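Local coordinates for protein superoxide dismutase (Porphyromonas gingivalis, PDB 1UES) that converts superoxide radicals into oxygen and hydrogen peroxide by alternately reducing and oxidising one manganese or iron ion bound in each subunit of a homodimer, at residues L72-Y77 and S121-L126; T116-S121 and I136-N141; W125-A130 and G143-K148. The protein carries 1 engineered substitution. All blocks are in the same frame, centred on the assembly; numbering follows the deposited sequence.

Interaction 1 (L72-Y77 and S121-L126); sequences LNHNLY and SGWVWL. With MN (manganese (II) ion), chain E.
The W123 indole carries the side chain of N73 on one face and turns its rim to H74 and Y77. CB of N73 sits 3.4 Å from the centroid of the W123 six-membered ring, a CH-pi contact, and the N73 amide continues over the five-membered ring, stacked with the planes 29° apart. The benzo edge of W123 points at the face of the H74 imidazole in a T-shaped pair, with W123 CZ2 3.4 Å from H74 CE1. W123 and Y77 form a wider edge-to-face pair, their planes 81° apart, and Y77 CB packs against W123 CZ3 at 3.9 Å.

With CG of N73 anti to its carbonyl carbon (chi1 -82°), the amide also reaches W125. W125 NE1 donates to N73 OD1 at 2.9 Å; the bond is bent, lies close to the indole plane, and approaches from above the carbonyl plane. N73 ND2 and W123 NE1 are both donors and use different acceptors, G143 O and Q70 OE1. L76 CD1 meets W125 CH2 at 3.5 Å.

H74 NE2 binds the manganese at 2.2 Å, while its ND1 is held by Q70 O; H27, D157, H161 and a water complete the metal shell. This is the buried seam of the iron/manganese superoxide dismutase fold, where aromatic residues line the metal site between the alpha-hairpin and C-terminal domains.

Interaction 2 (T116-S121 and I136-N141); sequences TTLFGS and IEKEPN
S121 and N141 supply the polar part of the contact. N141 N donates to S121 O at 2.8 Å in an almost straight bond, although the donor stands well above the carbonyl plane. P140 CA adds a CA-H...O contact to the same oxygen. Water 2 accepts from S121 N at 2.8 Å and lies at hydrogen-bonding distance from N141 OD1; the direct bond thus joins the two backbones, while the water links the S121 backbone to the N141 side-chain amide. S121 OG looks elsewhere, to S121 OG of the second subunit, which places this end of the contact at the dimer interface.

In the fold, the S121-N141 bond adds to the backbone ladder of the antiparallel hairpin 122-128/134-140, next to the W123-E139 pairing; the 116-121 loop leads from helix 104-116 into that hairpin.

Van der Waals packing centres on L118 and K138. The lysine chain bends at chi3 (83°) and again at chi4, which lays CE against the loop, 3.6 Å from L118 CA. K138 CE merely passes the T117 hydroxyl, which is hydrogen-bonded to T113 O. L118, with CG anti to its backbone N (chi1 -166°), sends CD1 across to the neighbouring strand, 3.9 Å from E139 N.

Interaction 3 (W125-A130 and G143-K148); sequences WLASDA and GNPVRK
The connection between strands 134-140 and 151-157 of the three-stranded antiparallel sheet folds back over strand 122-128, and the first residue of its 3-10 turn, P145, packs there on W125 and A127. These two side chains lie on the same side of the strand, with L126 between them pointing away from the loop.

One flank of the proline ring covers the five-membered ring of the indole. P145 CD stands 3.4 Å from the centroid of that W125 ring and only 9° off its normal, a CH-pi contact over the face. CG of P145 comes in beside it, 3.5 Å from W125 CG, and the two side chains cross at about a right angle. The W125 chi1 of -92°, well off the usual staggered values, goes with the indole face being turned to the proline. CB, next along the pyrrolidine, meets the alanine methyl, P145 CB and A127 CB being 3.9 Å apart, with P145 CG close to both residues. The ring therefore bridges two residues of the strand.

The turn is set by backbone bonds of its own. R147 N donates to N144 O at 2.9 Å and K148 N to P145 O at 2.8 Å, each reaching back three residues. Farther out, K148 NZ makes a salt bridge with E139 OE2, near the end of strand 134-140, and R147 lies in cation-pi contact with F65.

G143 O passes 3.9 Å from W125 NE1, but no bond joins them, both groups being engaged by N73. No hydrogen bond crosses between the two segments, which are held by dispersion and by the weak attraction of proline C-H groups, probably polarised by the adjoining amide nitrogen, for the electron-rich indole face.

From the N terminus, the first segment met is 72-77 on helix 62-79: interaction 1 closes the longest loop, bringing this part of the alpha-hairpin domain to strand 122-128 after 43 largely helical residues. Interaction 2 starts inside that loop at 116-121 and ends beyond it at 136-141, so the two cross; they share S121, and W123 and W125 pair through their backbones with E139 and E137. Interaction 3 starts within the hairpin at 125-130 and closes at 143-148, crossing interaction 2 in turn. It takes up strand 122-128 where interaction 1 leaves off, sharing W125 and L126. None nests within another. Side chains of interactions 1 and 2 reach loop 143-148, linking helix, sheet and loop.

Interaction 1 (L72-Y77 and S121-L126)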
loop_
_atom_site.group_PDB
_atom_site.type_symbol
_atom_site.label_atom_id
_atom_site.label_comp_id
_atom_site.label_asym_id
_atom_site.label_seq_id
_atom_site.Cartn_x
_atom_site.Cartn_y
_atom_site.Cartn_z
ATOM N N LEU A 72 4.647 -14.609 7.150
ATOM C CA LEU A 72 5.775 -14.558 8.051
ATOM C C LEU A 72 5.965 -13.179 8.691
ATOM O O LEU A 72 6.214 -13.072 9.892
ATOM C CB LEU A 72 7.045 -14.966 7.301
ATOM C CG LEU A 72 8.291 -14.823 8.163
ATOM C CD1 LEU A 72 8.209 -15.763 9.348
ATOM C CD2 LEU A 72 9.542 -15.091 7.321
ATOM N N ASN A 73 5.837 -12.128 7.892
ATOM C CA ASN A 73 6.016 -10.786 8.404
ATOM C C ASN A 73 5.003 -10.531 9.532
ATOM O O ASN A 73 5.355 -10.004 10.581
ATOM C CB ASN A 73 5.806 -9.723 7.291
ATOM C CG ASN A 73 7.051 -9.518 6.427
ATOM O OD1 ASN A 73 8.153 -9.510 6.948
ATOM N ND2 ASN A 73 6.866 -9.344 5.117
ATOM N N HIS A 74 3.748 -10.889 9.315
ATOM C CA HIS A 74 2.742 -10.621 10.342
ATOM C C HIS A 74 2.947 -11.473 11.559
ATOM O O HIS A 74 2.696 -11.016 12.664
ATOM C CB HIS A 74 1.336 -10.809 9.788
ATOM C CG HIS A 74 0.943 -9.723 8.842
ATOM N ND1 HIS A 74 1.219 -9.775 7.499
ATOM C CD2 HIS A 74 0.345 -8.533 9.057
ATOM C CE1 HIS A 74 0.813 -8.664 6.913
ATOM N NE2 HIS A 74 0.275 -7.890 7.837
ATOM N N ASN A 75 3.374 -12.720 11.367
ATOM C CA ASN A 75 3.601 -13.585 12.513
ATOM C C ASN A 75 4.633 -12.997 13.450
ATOM O O ASN A 75 4.426 -12.991 14.655
ATOM C CB ASN A 75 3.997 -14.994 12.070
ATOM C CG ASN A 75 2.823 -15.763 11.470
ATOM O OD1 ASN A 75 1.679 -15.299 11.517
ATOM N ND2 ASN A 75 3.098 -16.950 10.912
ATOM N N LEU A 76 5.735 -12.488 12.910
ATOM C CA LEU A 76 6.763 -11.856 13.719
ATOM C C LEU A 76 6.281 -10.508 14.271
ATOM O O LEU A 76 6.559 -10.126 15.405
ATOM C CB LEU A 76 8.010 -11.650 12.861
ATOM C CG LEU A 76 8.656 -12.984 12.432
ATOM C CD1 LEU A 76 9.660 -12.739 11.341
ATOM C CD2 LEU A 76 9.320 -13.673 13.645
ATOM N N TYR A 77 5.562 -9.762 13.450
ATOM C CA TYR A 77 5.081 -8.464 13.865
ATOM C C TYR A 77 4.144 -8.557 15.077
ATOM O O TYR A 77 4.373 -7.942 16.120
ATOM C CB TYR A 77 4.389 -7.809 12.645
ATOM C CG TYR A 77 3.614 -6.541 12.920
ATOM C CD1 TYR A 77 4.252 -5.304 12.933
ATOM C CD2 TYR A 77 2.214 -6.571 13.042
ATOM C CE1 TYR A 77 3.520 -4.113 13.048
ATOM C CE2 TYR A 77 1.472 -5.385 13.152
ATOM C CZ TYR A 77 2.139 -4.161 13.145
ATOM O OH TYR A 77 1.424 -2.984 13.112
ATOM N N SER A 121 3.517 0.429 -0.057
ATOM C CA SER A 121 3.371 -0.590 0.987
ATOM C C SER A 121 4.672 -1.299 1.306
ATOM O O SER A 121 5.509 -1.506 0.421
ATOM C CB SER A 121 2.337 -1.637 0.550
ATOM O OG SER A 121 1.061 -1.068 0.274
ATOM N N GLY A 122 4.856 -1.711 2.562
ATOM C CA GLY A 122 6.056 -2.438 2.880
ATOM C C GLY A 122 6.320 -2.558 4.361
ATOM O O GLY A 122 5.418 -2.338 5.183
ATOM N N TRP A 123 7.559 -2.912 4.679
ATOM C CA TRP A 123 8.014 -3.132 6.052
ATOM C C TRP A 123 9.399 -2.575 6.288
ATOM O O TRP A 123 10.227 -2.635 5.386
ATOM C CB TRP A 123 8.133 -4.624 6.333
ATOM C CG TRP A 123 6.914 -5.404 6.017
ATOM C CD1 TRP A 123 6.477 -5.778 4.770
ATOM C CD2 TRP A 123 5.947 -5.901 6.953
ATOM N NE1 TRP A 123 5.294 -6.475 4.874
ATOM C CE2 TRP A 123 4.948 -6.565 6.194
ATOM C CE3 TRP A 123 5.822 -5.857 8.350
ATOM C CZ2 TRP A 123 3.837 -7.177 6.792
ATOM C CZ3 TRP A 123 4.706 -6.470 8.944
ATOM C CH2 TRP A 123 3.737 -7.117 8.158
ATOM N N VAL A 124 9.649 -2.024 7.479
ATOM C CA VAL A 124 11.010 -1.598 7.790
ATOM C C VAL A 124 11.436 -2.719 8.775
ATOM O O VAL A 124 10.675 -3.114 9.671
ATOM C CB VAL A 124 11.079 -0.182 8.423
ATOM C CG1 VAL A 124 10.121 -0.054 9.555
ATOM C CG2 VAL A 124 12.509 0.113 8.867
ATOM N N TRP A 125 12.613 -3.274 8.535
ATOM C CA TRP A 125 13.121 -4.383 9.331
ATOM C C TRP A 125 14.470 -4.104 9.988
ATOM O O TRP A 125 15.326 -3.441 9.401
ATOM C CB TRP A 125 13.289 -5.603 8.403
ATOM C CG TRP A 125 12.102 -6.523 8.333
ATOM C CD1 TRP A 125 11.210 -6.663 7.294
ATOM C CD2 TRP A 125 11.692 -7.442 9.343
ATOM N NE1 TRP A 125 10.263 -7.633 7.615
ATOM C CE2 TRP A 125 10.537 -8.119 8.863
ATOM C CE3 TRP A 125 12.184 -7.762 10.611
ATOM C CZ2 TRP A 125 9.872 -9.096 9.620
ATOM C CZ3 TRP A 125 11.520 -8.732 11.368
ATOM C CH2 TRP A 125 10.374 -9.388 10.868
ATOM N N LEU A 126 14.632 -4.583 11.216
ATOM C CA LEU A 126 15.913 -4.522 11.892
ATOM C C LEU A 126 16.321 -5.990 11.703
ATOM O O LEU A 126 15.560 -6.898 12.028
ATOM C CB LEU A 126 15.785 -4.199 13.369
ATOM C CG LEU A 126 17.110 -4.393 14.124
ATOM C CD1 LEU A 126 18.162 -3.393 13.616
ATOM C CD2 LEU A 126 16.873 -4.232 15.595
HETATM MN MN MN E . -0.067 -5.723 7.672
HETATM O O HOH W 1 1.321 -5.702 5.915
#

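Interaction 2 (T116-S121 and I136-N141)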
loop_
_atom_site.group_PDB
_atom_site.type_symbol
_atom_site.label_atom_id
_atom_site.label_comp_id
_atom_site.label_asym_id
_atom_site.label_seq_id
_atom_site.Cartn_x
_atom_site.Cartn_y
_atom_site.Cartn_z
ATOM N N THR A 116 9.266 5.888 7.361
ATOM C CA THR A 116 8.558 7.018 6.789
ATOM C C THR A 116 8.879 7.234 5.308
ATOM O O THR A 116 7.979 7.592 4.530
ATOM C CB THR A 116 8.879 8.318 7.580
ATOM O OG1 THR A 116 8.408 8.194 8.931
ATOM C CG2 THR A 116 8.194 9.513 6.947
ATOM N N THR A 117 10.132 7.001 4.906
ATOM C CA THR A 117 10.522 7.213 3.519
ATOM C C THR A 117 10.281 6.025 2.584
ATOM O O THR A 117 10.568 6.108 1.394
ATOM C CB THR A 117 12.006 7.657 3.379
ATOM O OG1 THR A 117 12.867 6.623 3.867
ATOM C CG2 THR A 117 12.259 8.967 4.152
ATOM N N LEU A 118 9.748 4.923 3.103
ATOM C CA LEU A 118 9.461 3.776 2.247
ATOM C C LEU A 118 8.210 4.134 1.430
ATOM O O LEU A 118 7.125 4.352 1.990
ATOM C CB LEU A 118 9.212 2.529 3.099
ATOM C CG LEU A 118 9.216 1.159 2.402
ATOM C CD1 LEU A 118 9.496 0.066 3.419
ATOM C CD2 LEU A 118 7.881 0.917 1.740
ATOM N N PHE A 119 8.354 4.209 0.112
ATOM C CA PHE A 119 7.220 4.605 -0.722
ATOM C C PHE A 119 6.282 3.452 -0.998
ATOM O O PHE A 119 6.717 2.383 -1.454
ATOM C CB PHE A 119 7.712 5.194 -2.036
ATOM C CG PHE A 119 6.638 5.848 -2.829
ATOM C CD1 PHE A 119 6.047 7.027 -2.379
ATOM C CD2 PHE A 119 6.194 5.283 -4.023
ATOM C CE1 PHE A 119 5.030 7.632 -3.119
ATOM C CE2 PHE A 119 5.176 5.883 -4.760
ATOM C CZ PHE A 119 4.595 7.054 -4.311
ATOM N N GLY A 120 4.998 3.667 -0.723
ATOM C CA GLY A 120 4.016 2.621 -0.949
ATOM C C GLY A 120 3.936 1.659 0.222
ATOM O O GLY A 120 4.256 2.018 1.359
ATOM N N SER A 121 3.517 0.429 -0.057
ATOM C CA SER A 121 3.371 -0.590 0.987
ATOM C C SER A 121 4.672 -1.299 1.306
ATOM O O SER A 121 5.509 -1.506 0.421
ATOM C CB SER A 121 2.337 -1.637 0.550
ATOM O OG SER A 121 1.061 -1.068 0.274
ATOM N N ILE A 136 19.323 -1.978 8.871
ATOM C CA ILE A 136 17.933 -1.569 8.755
ATOM C C ILE A 136 17.624 -1.865 7.295
ATOM O O ILE A 136 18.313 -1.381 6.392
ATOM C CB ILE A 136 17.753 -0.083 9.061
ATOM C CG1 ILE A 136 18.130 0.169 10.526
ATOM C CG2 ILE A 136 16.326 0.348 8.708
ATOM C CD1 ILE A 136 17.872 1.544 11.027
ATOM N N GLU A 137 16.622 -2.707 7.067
ATOM C CA GLU A 137 16.238 -3.102 5.718
ATOM C C GLU A 137 14.867 -2.558 5.351
ATOM O O GLU A 137 13.933 -2.670 6.126
ATOM C CB GLU A 137 16.199 -4.633 5.613
ATOM C CG GLU A 137 17.455 -5.332 6.078
ATOM C CD GLU A 137 18.584 -5.243 5.065
ATOM O OE1 GLU A 137 18.303 -4.985 3.864
ATOM O OE2 GLU A 137 19.746 -5.441 5.467
ATOM N N LYS A 138 14.750 -1.952 4.177
ATOM C CA LYS A 138 13.456 -1.452 3.717
ATOM C C LYS A 138 12.927 -2.534 2.773
ATOM O O LYS A 138 13.562 -2.851 1.755
ATOM C CB LYS A 138 13.619 -0.119 2.985
ATOM C CG LYS A 138 13.875 1.076 3.916
ATOM C CD LYS A 138 14.240 2.313 3.117
ATOM C CE LYS A 138 12.997 3.020 2.619
ATOM N NZ LYS A 138 12.905 2.984 1.122
ATOM N N GLU A 139 11.777 -3.115 3.118
ATOM C CA GLU A 139 11.221 -4.201 2.331
ATOM C C GLU A 139 9.882 -3.845 1.696
ATOM O O GLU A 139 8.830 -3.856 2.364
ATOM C CB GLU A 139 11.057 -5.446 3.223
ATOM C CG GLU A 139 12.356 -5.993 3.760
ATOM C CD GLU A 139 13.124 -6.768 2.702
ATOM O OE1 GLU A 139 12.688 -6.776 1.529
ATOM O OE2 GLU A 139 14.167 -7.365 3.034
ATOM N N PRO A 140 9.895 -3.513 0.399
ATOM C CA PRO A 140 8.620 -3.176 -0.232
ATOM C C PRO A 140 7.674 -4.383 -0.268
ATOM O O PRO A 140 8.094 -5.546 -0.381
ATOM C CB PRO A 140 9.001 -2.740 -1.642
ATOM C CG PRO A 140 10.514 -2.470 -1.581
ATOM C CD PRO A 140 11.035 -3.408 -0.527
ATOM N N ASN A 141 6.392 -4.077 -0.173
ATOM C CA ASN A 141 5.350 -5.078 -0.238
ATOM C C ASN A 141 5.510 -6.262 0.707
ATOM O O ASN A 141 5.325 -6.084 1.896
ATOM C CB ASN A 141 5.183 -5.504 -1.700
ATOM C CG ASN A 141 4.505 -4.425 -2.500
ATOM O OD1 ASN A 141 4.240 -3.359 -1.961
ATOM N ND2 ASN A 141 4.201 -4.687 -3.763
HETATM O O HOH W 2 3.072 -0.907 -2.443
#

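Interaction 3 (W125-A130 and G143-K148)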
loop_
_atom_site.group_PDB
_atom_site.type_symbol
_atom_site.label_atom_id
_atom_site.label_comp_id
_atom_site.label_asym_id
_atom_site.label_seq_id
_atom_site.Cartn_x
_atom_site.Cartn_y
_atom_site.Cartn_z
ATOM N N TRP A 125 12.613 -3.274 8.535
ATOM C CA TRP A 125 13.121 -4.383 9.331
ATOM C C TRP A 125 14.470 -4.104 9.988
ATOM O O TRP A 125 15.326 -3.441 9.401
ATOM C CB TRP A 125 13.289 -5.603 8.403
ATOM C CG TRP A 125 12.102 -6.523 8.333
ATOM C CD1 TRP A 125 11.210 -6.663 7.294
ATOM C CD2 TRP A 125 11.692 -7.442 9.343
ATOM N NE1 TRP A 125 10.263 -7.633 7.615
ATOM C CE2 TRP A 125 10.537 -8.119 8.863
ATOM C CE3 TRP A 125 12.184 -7.762 10.611
ATOM C CZ2 TRP A 125 9.872 -9.096 9.620
ATOM C CZ3 TRP A 125 11.520 -8.732 11.368
ATOM C CH2 TRP A 125 10.374 -9.388 10.868
ATOM N N LEU A 126 14.632 -4.583 11.216
ATOM C CA LEU A 126 15.913 -4.522 11.892
ATOM C C LEU A 126 16.321 -5.990 11.703
ATOM O O LEU A 126 15.560 -6.898 12.028
ATOM C CB LEU A 126 15.785 -4.199 13.369
ATOM C CG LEU A 126 17.110 -4.393 14.124
ATOM C CD1 LEU A 126 18.162 -3.393 13.616
ATOM C CD2 LEU A 126 16.873 -4.232 15.595
ATOM N N ALA A 127 17.485 -6.219 11.106
ATOM C CA ALA A 127 17.934 -7.582 10.861
ATOM C C ALA A 127 19.398 -7.768 11.290
ATOM O O ALA A 127 20.126 -6.796 11.473
ATOM C CB ALA A 127 17.779 -7.912 9.378
ATOM N N SER A 128 19.815 -9.014 11.508
ATOM C CA SER A 128 21.210 -9.268 11.874
ATOM C C SER A 128 21.784 -10.359 10.960
ATOM O O SER A 128 21.028 -11.158 10.383
ATOM C CB SER A 128 21.330 -9.723 13.337
ATOM O OG SER A 128 20.610 -10.918 13.588
ATOM N N ASP A 129 23.103 -10.369 10.782
ATOM C CA ASP A 129 23.718 -11.425 9.996
ATOM C C ASP A 129 24.223 -12.450 11.017
ATOM O O ASP A 129 23.924 -12.326 12.209
ATOM C CB ASP A 129 24.848 -10.905 9.063
ATOM C CG ASP A 129 26.079 -10.370 9.808
ATOM O OD1 ASP A 129 26.191 -10.554 11.030
ATOM O OD2 ASP A 129 26.958 -9.753 9.138
ATOM N N ALA A 130 24.942 -13.469 10.567
ATOM C CA ALA A 130 25.416 -14.511 11.486
ATOM C C ALA A 130 26.437 -14.004 12.503
ATOM O O ALA A 130 26.709 -14.674 13.505
ATOM C CB ALA A 130 26.006 -15.693 10.688
ATOM N N GLY A 143 8.344 -8.191 1.217
ATOM C CA GLY A 143 9.710 -8.510 1.569
ATOM C C GLY A 143 10.000 -8.860 3.000
ATOM O O GLY A 143 9.362 -8.365 3.929
ATOM N N ASN A 144 10.993 -9.723 3.173
ATOM C CA ASN A 144 11.433 -10.147 4.487
ATOM C C ASN A 144 12.929 -10.474 4.390
ATOM O O ASN A 144 13.354 -11.111 3.436
ATOM C CB ASN A 144 10.628 -11.375 4.924
ATOM C CG ASN A 144 10.944 -11.791 6.338
ATOM O OD1 ASN A 144 10.148 -11.588 7.285
ATOM N ND2 ASN A 144 12.102 -12.365 6.506
ATOM N N PRO A 145 13.734 -10.060 5.386
ATOM C CA PRO A 145 15.188 -10.285 5.444
ATOM C C PRO A 145 15.609 -11.721 5.222
ATOM O O PRO A 145 16.733 -11.981 4.781
ATOM C CB PRO A 145 15.574 -9.821 6.842
ATOM C CG PRO A 145 14.561 -8.802 7.181
ATOM C CD PRO A 145 13.267 -9.309 6.560
ATOM N N VAL A 146 14.726 -12.655 5.545
ATOM C CA VAL A 146 15.064 -14.056 5.339
ATOM C C VAL A 146 15.317 -14.363 3.873
ATOM O O VAL A 146 16.003 -15.330 3.536
ATOM C CB VAL A 146 13.977 -15.041 5.890
ATOM C CG1 VAL A 146 13.643 -14.695 7.297
ATOM C CG2 VAL A 146 12.743 -15.033 5.011
ATOM N N ARG A 147 14.773 -13.555 2.975
ATOM C CA ARG A 147 15.003 -13.826 1.565
ATOM C C ARG A 147 16.464 -13.509 1.198
ATOM O O ARG A 147 16.920 -13.854 0.110
ATOM C CB ARG A 147 14.041 -13.004 0.695
ATOM C CG ARG A 147 13.621 -13.694 -0.602
ATOM C CD ARG A 147 12.779 -12.755 -1.465
ATOM N NE ARG A 147 11.942 -13.482 -2.427
ATOM C CZ ARG A 147 11.306 -12.911 -3.443
ATOM N NH1 ARG A 147 11.406 -11.597 -3.641
ATOM N NH2 ARG A 147 10.565 -13.649 -4.260
ATOM N N LYS A 148 17.179 -12.867 2.126
ATOM C CA LYS A 148 18.583 -12.472 1.947
ATOM C C LYS A 148 19.517 -13.223 2.897
ATOM O O LYS A 148 20.690 -12.887 3.026
ATOM C CB LYS A 148 18.723 -10.973 2.231
ATOM C CG LYS A 148 19.023 -10.127 1.033
ATOM C CD LYS A 148 19.175 -8.672 1.459
ATOM C CE LYS A 148 18.321 -8.347 2.670
ATOM N NZ LYS A 148 16.937 -7.995 2.255
#